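Local coordinates for protein glutathione synthetase-like effector 30 (Gpa-GSS30-apo) (Globodera pallida, PDB 5OET) that is a glutathione synthetase-like effector of a plant-parasitic nematode, probably derived by neofunctionalization from the ATP-dependent ligase that adds glycine to gamma-glutamylcysteine, at residues L52-W57 with L87-Y92; L59-V64 with F200-R205; E231-A236 with A245-L250; N289-D294 with L300-K305. All blocks are in the same frame, centred on the assembly; numbering follows the deposited sequence.

Interaction 1: L52-W57 with L87-Y92; sequences LDAKDW and LPLSLY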
loop_
_atom_site.group_PDB
_atom_site.type_symbol
_atom_site.label_atom_id
_atom_site.label_comp_id
_atom_site.label_asym_id
_atom_site.label_seq_id
_atom_site.Cartn_x
_atom_site.Cartn_y
_atom_site.Cartn_z
ATOM N N LEU A 52 6.653 5.960 13.729
ATOM C CA LEU A 52 5.228 5.790 13.455
ATOM C C LEU A 52 4.873 6.236 12.039
ATOM O O LEU A 52 4.094 5.586 11.368
ATOM C CB LEU A 52 4.379 6.545 14.464
ATOM C CG LEU A 52 4.496 6.040 15.891
ATOM C CD1 LEU A 52 3.707 6.954 16.811
ATOM C CD2 LEU A 52 4.021 4.604 16.048
ATOM N N ASP A 53 5.482 7.333 11.605
ATOM C CA ASP A 53 5.356 7.837 10.253
ATOM C C ASP A 53 5.840 6.833 9.231
ATOM O O ASP A 53 5.165 6.588 8.246
ATOM C CB ASP A 53 6.131 9.153 10.101
ATOM C CG ASP A 53 6.322 9.561 8.636
ATOM O OD1 ASP A 53 7.137 8.932 7.924
ATOM O OD2 ASP A 53 5.661 10.520 8.175
ATOM N N ALA A 54 7.033 6.299 9.438
ATOM C CA ALA A 54 7.601 5.309 8.513
ATOM C C ALA A 54 6.691 4.103 8.432
ATOM O O ALA A 54 6.312 3.682 7.345
ATOM C CB ALA A 54 8.999 4.880 8.964
ATOM N N LYS A 55 6.333 3.578 9.594
ATOM C CA LYS A 55 5.435 2.437 9.694
ATOM C C LYS A 55 4.089 2.721 8.998
ATOM O O LYS A 55 3.620 1.893 8.242
ATOM C CB LYS A 55 5.275 1.988 11.171
ATOM C CG LYS A 55 3.865 1.709 11.662
ATOM C CD LYS A 55 3.678 2.073 13.127
ATOM C CE LYS A 55 2.431 2.939 13.346
ATOM N NZ LYS A 55 1.155 2.271 13.008
ATOM N N ASP A 56 3.483 3.879 9.235
ATOM C CA ASP A 56 2.225 4.212 8.564
ATOM C C ASP A 56 2.347 4.417 7.064
ATOM O O ASP A 56 1.396 4.185 6.352
ATOM C CB ASP A 56 1.562 5.431 9.208
ATOM C CG ASP A 56 0.936 5.107 10.565
ATOM O OD1 ASP A 56 0.782 3.895 10.851
ATOM O OD2 ASP A 56 0.615 6.050 11.343
ATOM N N TRP A 57 3.504 4.842 6.579
ATOM C CA TRP A 57 3.765 4.862 5.138
ATOM C C TRP A 57 3.832 3.434 4.559
ATOM O O TRP A 57 3.300 3.186 3.468
ATOM C CB TRP A 57 5.056 5.608 4.828
ATOM C CG TRP A 57 5.213 5.971 3.408
ATOM C CD1 TRP A 57 4.923 7.171 2.835
ATOM C CD2 TRP A 57 5.720 5.146 2.370
ATOM N NE1 TRP A 57 5.187 7.142 1.492
ATOM C CE2 TRP A 57 5.689 5.910 1.180
ATOM C CE3 TRP A 57 6.190 3.829 2.321
ATOM C CZ2 TRP A 57 6.130 5.410 -0.029
ATOM C CZ3 TRP A 57 6.601 3.323 1.121
ATOM C CH2 TRP A 57 6.572 4.109 -0.047
ATOM N N LEU A 87 6.128 -4.859 7.478
ATOM C CA LEU A 87 7.378 -5.601 7.503
ATOM C C LEU A 87 8.413 -4.825 8.308
ATOM O O LEU A 87 8.570 -3.627 8.103
ATOM C CB LEU A 87 7.883 -5.800 6.080
ATOM C CG LEU A 87 7.009 -6.660 5.151
ATOM C CD1 LEU A 87 7.536 -6.619 3.720
ATOM C CD2 LEU A 87 6.908 -8.094 5.634
ATOM N N PRO A 88 9.139 -5.491 9.214
ATOM C CA PRO A 88 10.123 -4.718 9.962
ATOM C C PRO A 88 11.197 -4.085 9.056
ATOM O O PRO A 88 11.650 -4.695 8.097
ATOM C CB PRO A 88 10.720 -5.753 10.920
ATOM C CG PRO A 88 10.545 -7.041 10.213
ATOM C CD PRO A 88 9.195 -6.913 9.570
ATOM N N LEU A 89 11.580 -2.869 9.409
ATOM C CA LEU A 89 12.368 -1.988 8.570
ATOM C C LEU A 89 13.341 -1.176 9.416
ATOM O O LEU A 89 13.138 -0.964 10.618
ATOM C CB LEU A 89 11.444 -1.045 7.807
ATOM C CG LEU A 89 10.481 -0.154 8.641
ATOM C CD1 LEU A 89 11.024 1.252 8.823
ATOM C CD2 LEU A 89 9.090 -0.054 8.027
ATOM N N SER A 90 14.419 -0.749 8.790
ATOM C CA SER A 90 15.309 0.200 9.412
ATOM C C SER A 90 14.684 1.557 9.132
ATOM O O SER A 90 14.060 1.742 8.070
ATOM C CB SER A 90 16.704 0.110 8.813
ATOM O OG SER A 90 16.648 0.368 7.428
ATOM N N LEU A 91 14.828 2.488 10.075
ATOM C CA LEU A 91 14.199 3.794 9.945
ATOM C C LEU A 91 14.839 4.610 8.820
ATOM O O LEU A 91 14.138 5.308 8.062
ATOM C CB LEU A 91 14.289 4.565 11.258
ATOM C CG LEU A 91 13.525 5.899 11.363
ATOM C CD1 LEU A 91 12.050 5.770 11.062
ATOM C CD2 LEU A 91 13.678 6.483 12.750
ATOM N N TYR A 92 16.161 4.505 8.718
ATOM C CA TYR A 92 16.935 5.260 7.768
ATOM C C TYR A 92 17.796 4.292 6.993
ATOM O O TYR A 92 18.073 3.177 7.465
ATOM C CB TYR A 92 17.805 6.303 8.492
ATOM C CG TYR A 92 17.014 7.488 9.001
ATOM C CD1 TYR A 92 16.508 8.431 8.114
ATOM C CD2 TYR A 92 16.748 7.650 10.369
ATOM C CE1 TYR A 92 15.757 9.506 8.561
ATOM C CE2 TYR A 92 15.993 8.737 10.838
ATOM C CZ TYR A 92 15.495 9.665 9.920
ATOM O OH TYR A 92 14.759 10.758 10.332
#

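Interaction 2: L59-V64 with F200-R205; sequences LSNGLV and FSRLHR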
loop_
_atom_site.group_PDB
_atom_site.type_symbol
_atom_site.label_atom_id
_atom_site.label_comp_id
_atom_site.label_asym_id
_atom_site.label_seq_id
_atom_site.Cartn_x
_atom_site.Cartn_y
_atom_site.Cartn_z
ATOM N N LEU A 59 2.309 0.688 5.812
ATOM C CA LEU A 59 0.914 0.226 5.812
ATOM C C LEU A 59 0.059 0.822 4.690
ATOM O O LEU A 59 -0.956 0.241 4.295
ATOM C CB LEU A 59 0.251 0.518 7.165
ATOM C CG LEU A 59 0.846 -0.226 8.354
ATOM C CD1 LEU A 59 0.255 0.299 9.658
ATOM C CD2 LEU A 59 0.628 -1.717 8.235
ATOM N N SER A 60 0.468 1.972 4.182
ATOM C CA SER A 60 -0.209 2.638 3.073
ATOM C C SER A 60 0.323 2.272 1.684
ATOM O O SER A 60 -0.220 2.723 0.676
ATOM C CB SER A 60 -0.129 4.147 3.297
ATOM O OG SER A 60 -0.719 4.473 4.561
ATOM N N ASN A 61 1.372 1.456 1.613
ATOM C CA ASN A 61 2.058 1.207 0.342
ATOM C C ASN A 61 2.529 -0.223 0.148
ATOM O O ASN A 61 3.507 -0.460 -0.547
ATOM C CB ASN A 61 3.208 2.174 0.238
ATOM C CG ASN A 61 2.724 3.547 -0.052
ATOM O OD1 ASN A 61 2.276 3.796 -1.158
ATOM N ND2 ASN A 61 2.715 4.416 0.939
ATOM N N GLY A 62 1.809 -1.177 0.742
ATOM C CA GLY A 62 2.030 -2.581 0.464
ATOM C C GLY A 62 3.231 -3.261 1.103
ATOM O O GLY A 62 3.527 -4.418 0.777
ATOM N N LEU A 63 3.888 -2.579 2.044
ATOM C CA LEU A 63 5.017 -3.172 2.766
ATOM C C LEU A 63 4.455 -3.961 3.925
ATOM O O LEU A 63 4.631 -3.611 5.086
ATOM C CB LEU A 63 6.001 -2.099 3.220
ATOM C CG LEU A 63 6.767 -1.449 2.059
ATOM C CD1 LEU A 63 7.633 -0.320 2.606
ATOM C CD2 LEU A 63 7.581 -2.473 1.279
ATOM N N VAL A 64 3.778 -5.044 3.565
ATOM C CA VAL A 64 2.965 -5.809 4.482
ATOM C C VAL A 64 3.058 -7.288 4.135
ATOM O O VAL A 64 3.499 -7.645 3.026
ATOM C CB VAL A 64 1.469 -5.325 4.487
ATOM C CG1 VAL A 64 1.332 -3.984 5.204
ATOM C CG2 VAL A 64 0.879 -5.212 3.078
ATOM N N PHE A 200 10.518 -0.051 -0.287
ATOM C CA PHE A 200 11.447 0.346 0.776
ATOM C C PHE A 200 12.378 1.428 0.269
ATOM O O PHE A 200 12.687 2.391 0.980
ATOM C CB PHE A 200 12.248 -0.844 1.339
ATOM C CG PHE A 200 11.492 -1.625 2.359
ATOM C CD1 PHE A 200 11.083 -1.013 3.536
ATOM C CD2 PHE A 200 11.140 -2.966 2.138
ATOM C CE1 PHE A 200 10.346 -1.711 4.483
ATOM C CE2 PHE A 200 10.397 -3.663 3.087
ATOM C CZ PHE A 200 9.997 -3.027 4.260
ATOM N N SER A 201 12.813 1.266 -0.964
ATOM C CA SER A 201 13.633 2.252 -1.651
ATOM C C SER A 201 12.945 3.614 -1.594
ATOM O O SER A 201 13.550 4.585 -1.167
ATOM C CB SER A 201 13.878 1.785 -3.093
ATOM O OG SER A 201 14.788 2.589 -3.785
ATOM N N ARG A 202 11.668 3.664 -1.961
ATOM C CA ARG A 202 10.871 4.902 -1.868
ATOM C C ARG A 202 10.664 5.388 -0.431
ATOM O O ARG A 202 10.666 6.604 -0.184
ATOM C CB ARG A 202 9.494 4.763 -2.571
ATOM C CG ARG A 202 9.570 4.818 -4.105
ATOM C CD ARG A 202 8.215 5.047 -4.776
ATOM N NE ARG A 202 7.282 3.948 -4.465
ATOM C CZ ARG A 202 6.020 4.070 -4.038
ATOM N NH1 ARG A 202 5.433 5.279 -3.903
ATOM N NH2 ARG A 202 5.315 2.950 -3.778
ATOM N N LEU A 203 10.454 4.451 0.493
ATOM C CA LEU A 203 10.268 4.794 1.905
ATOM C C LEU A 203 11.449 5.590 2.427
ATOM O O LEU A 203 11.276 6.642 3.025
ATOM C CB LEU A 203 10.085 3.546 2.783
ATOM C CG LEU A 203 9.908 3.793 4.292
ATOM C CD1 LEU A 203 8.891 4.894 4.579
ATOM C CD2 LEU A 203 9.526 2.502 4.992
ATOM N N HIS A 204 12.641 5.060 2.188
ATOM C CA HIS A 204 13.862 5.639 2.715
ATOM C C HIS A 204 14.289 6.905 2.012
ATOM O O HIS A 204 14.900 7.752 2.642
ATOM C CB HIS A 204 14.997 4.618 2.693
ATOM C CG HIS A 204 14.902 3.598 3.771
ATOM N ND1 HIS A 204 15.697 2.474 3.800
ATOM C CD2 HIS A 204 14.114 3.530 4.866
ATOM C CE1 HIS A 204 15.405 1.762 4.873
ATOM N NE2 HIS A 204 14.442 2.379 5.535
ATOM N N ARG A 205 13.989 7.047 0.723
ATOM C CA ARG A 205 14.265 8.314 0.034
ATOM C C ARG A 205 13.421 9.436 0.656
ATOM O O ARG A 205 13.863 10.571 0.775
ATOM C CB ARG A 205 13.999 8.194 -1.460
ATOM C CG ARG A 205 14.523 9.366 -2.294
ATOM C CD ARG A 205 14.059 9.320 -3.758
ATOM N NE ARG A 205 14.166 7.961 -4.309
ATOM C CZ ARG A 205 15.257 7.425 -4.853
ATOM N NH1 ARG A 205 16.397 8.117 -4.978
ATOM N NH2 ARG A 205 15.211 6.166 -5.280
#

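Interaction 3: E231-A236 with A245-L250; sequences ETLYQA and AVILFL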
loop_
_atom_site.group_PDB
_atom_site.type_symbol
_atom_site.label_atom_id
_atom_site.label_comp_id
_atom_site.label_asym_id
_atom_site.label_seq_id
_atom_site.Cartn_x
_atom_site.Cartn_y
_atom_site.Cartn_z
ATOM N N GLU A 231 8.683 -7.107 -16.602
ATOM C CA GLU A 231 9.262 -7.014 -17.953
ATOM C C GLU A 231 9.801 -8.347 -18.452
ATOM O O GLU A 231 9.785 -8.594 -19.651
ATOM C CB GLU A 231 10.383 -5.980 -18.030
ATOM C CG GLU A 231 9.940 -4.517 -17.932
ATOM C CD GLU A 231 11.115 -3.531 -17.695
ATOM O OE1 GLU A 231 10.971 -2.342 -18.077
ATOM O OE2 GLU A 231 12.180 -3.930 -17.123
ATOM N N THR A 232 10.276 -9.190 -17.540
ATOM C CA THR A 232 10.836 -10.494 -17.887
ATOM C C THR A 232 9.739 -11.548 -18.123
ATOM O O THR A 232 9.865 -12.394 -19.016
ATOM C CB THR A 232 11.814 -10.970 -16.784
ATOM O OG1 THR A 232 12.817 -9.970 -16.580
ATOM C CG2 THR A 232 12.495 -12.266 -17.173
ATOM N N LEU A 233 8.678 -11.513 -17.310
ATOM C CA LEU A 233 7.478 -12.336 -17.547
ATOM C C LEU A 233 6.782 -12.015 -18.876
ATOM O O LEU A 233 6.388 -12.927 -19.600
ATOM C CB LEU A 233 6.464 -12.192 -16.399
ATOM C CG LEU A 233 6.776 -12.938 -15.089
ATOM C CD1 LEU A 233 5.910 -12.384 -13.964
ATOM C CD2 LEU A 233 6.573 -14.447 -15.237
ATOM N N TYR A 234 6.619 -10.726 -19.176
ATOM C CA TYR A 234 6.091 -10.286 -20.467
ATOM C C TYR A 234 6.915 -10.826 -21.646
ATOM O O TYR A 234 6.347 -11.314 -22.620
ATOM C CB TYR A 234 6.054 -8.764 -20.532
ATOM C CG TYR A 234 5.497 -8.201 -21.830
ATOM C CD1 TYR A 234 4.166 -8.324 -22.126
ATOM C CD2 TYR A 234 6.301 -7.523 -22.741
ATOM C CE1 TYR A 234 3.624 -7.777 -23.286
ATOM C CE2 TYR A 234 5.778 -7.019 -23.918
ATOM C CZ TYR A 234 4.438 -7.151 -24.180
ATOM O OH TYR A 234 3.934 -6.633 -25.328
ATOM N N GLN A 235 8.243 -10.731 -21.561
ATOM C CA GLN A 235 9.108 -11.273 -22.601
ATOM C C GLN A 235 9.004 -12.797 -22.679
ATOM O O GLN A 235 9.075 -13.329 -23.761
ATOM C CB GLN A 235 10.575 -10.874 -22.407
ATOM C CG GLN A 235 10.864 -9.398 -22.567
ATOM C CD GLN A 235 10.651 -8.909 -23.974
ATOM O OE1 GLN A 235 11.101 -9.521 -24.936
ATOM N NE2 GLN A 235 9.952 -7.800 -24.105
ATOM N N ALA A 236 8.835 -13.485 -21.552
ATOM C CA ALA A 236 8.606 -14.939 -21.569
ATOM C C ALA A 236 7.285 -15.311 -22.255
ATOM O O ALA A 236 7.231 -16.228 -23.086
ATOM C CB ALA A 236 8.658 -15.520 -20.168
ATOM N N ALA A 245 -2.867 -17.559 -24.347
ATOM C CA ALA A 245 -2.212 -18.164 -23.186
ATOM C C ALA A 245 -2.075 -17.260 -21.972
ATOM O O ALA A 245 -1.893 -16.044 -22.092
ATOM C CB ALA A 245 -0.840 -18.677 -23.558
ATOM N N VAL A 246 -2.107 -17.902 -20.801
ATOM C CA VAL A 246 -2.100 -17.239 -19.501
ATOM C C VAL A 246 -0.788 -17.473 -18.811
ATOM O O VAL A 246 -0.082 -18.423 -19.108
ATOM C CB VAL A 246 -3.201 -17.783 -18.533
ATOM C CG1 VAL A 246 -4.570 -17.771 -19.200
ATOM C CG2 VAL A 246 -2.878 -19.191 -17.982
ATOM N N ILE A 247 -0.510 -16.635 -17.834
ATOM C CA ILE A 247 0.619 -16.814 -16.957
ATOM C C ILE A 247 0.110 -17.356 -15.609
ATOM O O ILE A 247 -0.789 -16.773 -14.993
ATOM C CB ILE A 247 1.346 -15.483 -16.769
ATOM C CG1 ILE A 247 2.004 -15.066 -18.080
ATOM C CG2 ILE A 247 2.395 -15.615 -15.685
ATOM C CD1 ILE A 247 2.426 -13.618 -18.087
ATOM N N LEU A 248 0.701 -18.458 -15.148
ATOM C CA LEU A 248 0.260 -19.110 -13.933
ATOM C C LEU A 248 1.134 -18.679 -12.775
ATOM O O LEU A 248 2.367 -18.763 -12.862
ATOM C CB LEU A 248 0.337 -20.613 -14.102
ATOM C CG LEU A 248 -0.459 -21.486 -13.135
ATOM C CD1 LEU A 248 -1.953 -21.216 -13.267
ATOM C CD2 LEU A 248 -0.156 -22.955 -13.434
ATOM N N PHE A 249 0.495 -18.182 -11.709
ATOM C CA PHE A 249 1.178 -17.891 -10.453
ATOM C C PHE A 249 0.802 -19.036 -9.529
ATOM O O PHE A 249 -0.389 -19.182 -9.141
ATOM C CB PHE A 249 0.761 -16.539 -9.876
ATOM C CG PHE A 249 1.376 -15.371 -10.583
ATOM C CD1 PHE A 249 1.012 -15.050 -11.880
ATOM C CD2 PHE A 249 2.326 -14.600 -9.972
ATOM C CE1 PHE A 249 1.577 -13.968 -12.554
ATOM C CE2 PHE A 249 2.892 -13.500 -10.639
ATOM C CZ PHE A 249 2.524 -13.197 -11.943
ATOM N N LEU A 250 1.806 -19.855 -9.213
ATOM C CA LEU A 250 1.634 -21.022 -8.372
ATOM C C LEU A 250 2.128 -20.705 -6.960
ATOM O O LEU A 250 3.303 -20.408 -6.766
ATOM C CB LEU A 250 2.423 -22.173 -8.979
ATOM C CG LEU A 250 2.003 -23.608 -8.694
ATOM C CD1 LEU A 250 0.541 -23.836 -9.022
ATOM C CD2 LEU A 250 2.872 -24.530 -9.523
#

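Interaction 4: N289-D294 with L300-K305; sequences NRLKRD and LILDDK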
loop_
_atom_site.group_PDB
_atom_site.type_symbol
_atom_site.label_atom_id
_atom_site.label_comp_id
_atom_site.label_asym_id
_atom_site.label_seq_id
_atom_site.Cartn_x
_atom_site.Cartn_y
_atom_site.Cartn_z
ATOM N N ASN A 289 -6.366 -30.737 -9.376
ATOM C CA ASN A 289 -7.639 -30.899 -10.084
ATOM C C ASN A 289 -7.726 -30.070 -11.355
ATOM O O ASN A 289 -8.427 -30.431 -12.277
ATOM C CB ASN A 289 -8.798 -30.486 -9.182
ATOM C CG ASN A 289 -8.615 -30.950 -7.753
ATOM O OD1 ASN A 289 -8.454 -30.116 -6.833
ATOM N ND2 ASN A 289 -8.599 -32.274 -7.554
ATOM N N ARG A 290 -7.026 -28.948 -11.389
ATOM C CA ARG A 290 -7.241 -27.928 -12.398
ATOM C C ARG A 290 -6.127 -27.837 -13.417
ATOM O O ARG A 290 -6.274 -27.092 -14.362
ATOM C CB ARG A 290 -7.419 -26.573 -11.712
ATOM C CG ARG A 290 -8.646 -26.522 -10.793
ATOM C CD ARG A 290 -8.768 -25.204 -10.046
ATOM N NE ARG A 290 -8.971 -24.081 -10.953
ATOM C CZ ARG A 290 -8.785 -22.800 -10.636
ATOM N NH1 ARG A 290 -8.387 -22.453 -9.404
ATOM N NH2 ARG A 290 -8.974 -21.847 -11.553
ATOM N N LEU A 291 -5.023 -28.565 -13.228
ATOM C CA LEU A 291 -3.932 -28.618 -14.209
ATOM C C LEU A 291 -3.782 -30.048 -14.702
ATOM O O LEU A 291 -3.678 -30.976 -13.911
ATOM C CB LEU A 291 -2.601 -28.162 -13.612
ATOM C CG LEU A 291 -2.487 -26.735 -13.077
ATOM C CD1 LEU A 291 -1.195 -26.496 -12.319
ATOM C CD2 LEU A 291 -2.566 -25.733 -14.204
ATOM N N LYS A 292 -3.826 -30.225 -16.013
ATOM C CA LYS A 292 -3.391 -31.463 -16.651
ATOM C C LYS A 292 -2.478 -31.078 -17.797
ATOM O O LYS A 292 -2.318 -29.889 -18.119
ATOM C CB LYS A 292 -4.554 -32.382 -17.086
ATOM C CG LYS A 292 -5.840 -31.718 -17.577
ATOM C CD LYS A 292 -5.717 -31.180 -18.999
ATOM C CE LYS A 292 -7.019 -30.579 -19.521
ATOM N NZ LYS A 292 -8.051 -31.564 -19.921
ATOM N N ARG A 293 -1.817 -32.078 -18.353
ATOM C CA ARG A 293 -0.938 -31.883 -19.478
ATOM C C ARG A 293 -1.648 -32.458 -20.687
ATOM O O ARG A 293 -2.307 -33.480 -20.573
ATOM C CB ARG A 293 0.382 -32.606 -19.218
ATOM C CG ARG A 293 1.478 -32.284 -20.218
ATOM C CD ARG A 293 2.822 -32.816 -19.739
ATOM N NE ARG A 293 2.724 -34.234 -19.360
ATOM C CZ ARG A 293 3.682 -34.947 -18.777
ATOM N NH1 ARG A 293 4.879 -34.433 -18.508
ATOM N NH2 ARG A 293 3.437 -36.202 -18.464
ATOM N N ASP A 294 -1.530 -31.801 -21.835
ATOM C CA ASP A 294 -2.065 -32.357 -23.074
ATOM C C ASP A 294 -1.257 -33.591 -23.470
ATOM O O ASP A 294 -0.038 -33.544 -23.449
ATOM C CB ASP A 294 -2.040 -31.341 -24.224
ATOM C CG ASP A 294 -3.143 -31.603 -25.269
ATOM O OD1 ASP A 294 -2.969 -32.533 -26.110
ATOM O OD2 ASP A 294 -4.186 -30.875 -25.233
ATOM N N LEU A 300 0.679 -27.463 -20.980
ATOM C CA LEU A 300 0.033 -27.438 -19.682
ATOM C C LEU A 300 -1.244 -26.644 -19.830
ATOM O O LEU A 300 -1.207 -25.504 -20.311
ATOM C CB LEU A 300 0.953 -26.780 -18.649
ATOM C CG LEU A 300 0.512 -26.763 -17.183
ATOM C CD1 LEU A 300 0.591 -28.143 -16.562
ATOM C CD2 LEU A 300 1.397 -25.782 -16.419
ATOM N N ILE A 301 -2.361 -27.243 -19.407
ATOM C CA ILE A 301 -3.681 -26.641 -19.549
ATOM C C ILE A 301 -4.356 -26.440 -18.191
ATOM O O ILE A 301 -4.248 -27.283 -17.330
ATOM C CB ILE A 301 -4.502 -27.504 -20.518
ATOM C CG1 ILE A 301 -3.972 -27.294 -21.949
ATOM C CG2 ILE A 301 -5.988 -27.183 -20.453
ATOM C CD1 ILE A 301 -3.909 -28.571 -22.715
ATOM N N LEU A 302 -5.032 -25.302 -18.028
ATOM C CA LEU A 302 -5.715 -24.912 -16.802
ATOM C C LEU A 302 -7.205 -24.912 -17.067
ATOM O O LEU A 302 -7.646 -24.298 -18.020
ATOM C CB LEU A 302 -5.276 -23.508 -16.377
ATOM C CG LEU A 302 -6.041 -22.818 -15.231
ATOM C CD1 LEU A 302 -5.661 -23.387 -13.877
ATOM C CD2 LEU A 302 -5.804 -21.325 -15.255
ATOM N N ASP A 303 -7.971 -25.587 -16.203
ATOM C CA ASP A 303 -9.434 -25.771 -16.350
ATOM C C ASP A 303 -9.861 -26.264 -17.731
ATOM O O ASP A 303 -10.852 -25.797 -18.300
ATOM C CB ASP A 303 -10.163 -24.466 -16.037
ATOM C CG ASP A 303 -9.779 -23.889 -14.701
ATOM O OD1 ASP A 303 -9.570 -24.682 -13.758
ATOM O OD2 ASP A 303 -9.695 -22.646 -14.592
ATOM N N ASP A 304 -9.081 -27.172 -18.299
ATOM C CA ASP A 304 -9.352 -27.719 -19.630
ATOM C C ASP A 304 -9.505 -26.692 -20.773
ATOM O O ASP A 304 -9.769 -27.096 -21.899
ATOM C CB ASP A 304 -10.581 -28.625 -19.568
ATOM C CG ASP A 304 -10.610 -29.479 -18.311
ATOM O OD1 ASP A 304 -9.948 -30.547 -18.267
ATOM O OD2 ASP A 304 -11.293 -29.060 -17.357
ATOM N N LYS A 305 -9.286 -25.403 -20.506
ATOM C CA LYS A 305 -9.557 -24.337 -21.472
ATOM C C LYS A 305 -8.355 -23.409 -21.795
ATOM O O LYS A 305 -8.233 -22.925 -22.925
ATOM C CB LYS A 305 -10.727 -23.510 -20.944
ATOM C CG LYS A 305 -11.298 -22.480 -21.907
ATOM C CD LYS A 305 -12.327 -21.636 -21.180
ATOM C CE LYS A 305 -12.952 -20.594 -22.092
ATOM N NZ LYS A 305 -13.689 -19.530 -21.324
#

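Interaction 1: L52-W57 with L87-Y92
A54 on helix 44-59 and L91, the residue just past strand 83-90, mark the closest backbone approach, their CA atoms lying 6.9 Å apart, and side chains rather than main chains make the contact. The A54 methyl faces the strand and is met by two leucines. CD1 of L91 comes within 3.8 Å of A54 CB, and CD1 of L89 lies 4.2 Å from the same atom. L91 gets there because its CG is anti to the backbone N (chi1 -173°), which swings the branch toward the helix although its CB sets off to one flank. This is helix-on-sheet packing: strand 83-90 pairs with 64-67 and 454-459 in the nine-stranded mixed sheet, and L89 also touches V459 and, on helix 196-210, F200. On the helix, K55 NZ forms a salt bridge with D56 OD1 at 2.7 Å, approaching from the syn side but 27° out of the carboxylate plane. The other oxygen, D56 OD2, pairs with R263 of the second subunit, so the carboxylate has two cationic partners.

Interaction 2: L59-V64 with F200-R205
Apolar contact between L63 and the F200 ring dominates the meeting of loop 59-64 with helix 196-210. L63 lays both of its methyls on the ring. CD2 stands 3.8 Å from the ring centroid and 20° off the normal, a CH-pi contact over the face, and its closest ring atom is F200 CE2 at 3.6 Å. The other methyl, CD1, lies 3.6 Å from F200 CE1; both sit over the same face, CD1 over the CD1/CE1 side and CD2 over the CD2/CE2 side. F200 has its CG anti to the carbonyl carbon (chi1 -82°), which turns the phenyl end toward the loop. One turn along the helix, L203 adds a lighter touch, its CD2 4.2 Å from L63 CD1. L63 is the centre of an inverse gamma turn, and its side chain points to the helix. The loop, which joins helix 44-59 to strand 64-67, thus packs on helix 196-210 beside strand 83-90, where L63 bonds L87 through the backbone and F200 also touches L87 and L89.

Polar contact is slight. The N61 amide and the R202 guanidinium stand nearly perpendicular, at 88°, and N61 OD1 is 4.1 Å from R202 NH2, too long for a bond. The amide nitrogen of N61 is instead taken by the carbonyl of W57.

The contact therefore rests on apolar burial and dispersion, with R202 at its exposed margin and not bonded to N61.

Interaction 3: E231-A236 with A245-L250
L233 carries its CG anti to the carbonyl carbon (chi1 -76°) and F249 does the same at an identical -76°, and these settings extend the leucine toward the strand and bring the far end of the phenyl ring nearer the helix. The two side chains run obliquely to each other, and CD1 of L233 stops 4.0 Å from F249 CZ, the outermost ring atom. The other branch serves I247: L233 CD2 is 4.4 Å from I247 CG2, a looser touch, while I247 CD1 lies 4.3 Å from the carbonyl oxygen of L233. One leucine fork thus reaches two alternate residues on the same face of the strand. Helix 225-240 leads directly into strand 246-251, a parallel member of a six-stranded mixed sheet flanked by 279-283 and 306-314, and the contact packs that helix against the sheet. Helix 259-270 covers the same side chains: I265 touches L233, and S262 and T266 touch F249. On the flanking strands, F281 stacks on the F249 ring and F312 meets it with planes about perpendicular.

Interaction 4: N289-D294 with L300-K305
R290 and D303 join the two strands, 291-293 and 300-302, at the open end of their hairpin, away from its turn. The guanidinium and carboxylate are nearly coplanar, 2° apart, and side by side: R290 NE reaches D303 OD1 at 2.9 Å while NH2 meets OD2 at 3.2 Å, each carboxylate oxygen offering its syn lone pair, which should hold both groups flat. CD1 of L302 lies over one face of the guanidinium. Beside this paired bridge, D303 N donates to R290 O at 2.9 Å. The tight part of the contact continues in the antiparallel hydrogen-bonded pair K292 and I301, where I301 N bonds K292 O at 2.9 Å and K292 N returns a longer bond to I301 O at 3.3 Å. On the buried face L291 CD2 packs 3.9 Å from L302 CD1, and L300 lies alongside.

The opposite face is looser and solvent-facing. The K292 chain bends at its second torsion (77°) and folds back over I301, with CE 3.7 Å from I301 CG2, to reach D304. There NZ makes a salt bridge with D304 OD1 at 2.7 Å, on the anti lone pair, and both residues are exposed.

R290 NH2 also forms a salt bridge with E49 on helix 44-59 of the second subunit. Within the chain, helix 287-290 runs straight into strand 291-293, strand 300-302 pairs on its other side with 306-314, and L302 and R290 both touch R280 and I282 of strand 279-283.

In the fold
The four contacts fall into two pairs. Interactions 1 and 2 are neighbours, with centres 8 Å apart, and meet at strand 83-90: S90 O is 2.6 Å from H204 NE2, a probable hydrogen bond, and L87 N is 3.1 Å from L63 O. Both touch the second subunit, as does interaction 4, whose R290 meets the other copy of helix 44-59, the helix of interaction 1. Interactions 3 and 4 reach the six-stranded mixed sheet; their centres are 17 Å apart, and L248 CD2 packs 3.8 Å from L291 CD2. Between the pairs no atoms meet, the nearest atoms of interactions 2 and 3 being about 15 Å apart. None includes H406 or E426, which bind the magnesium ion; interactions 1 to 3 are apolar packing, interaction 4 a salt-bridged hairpin.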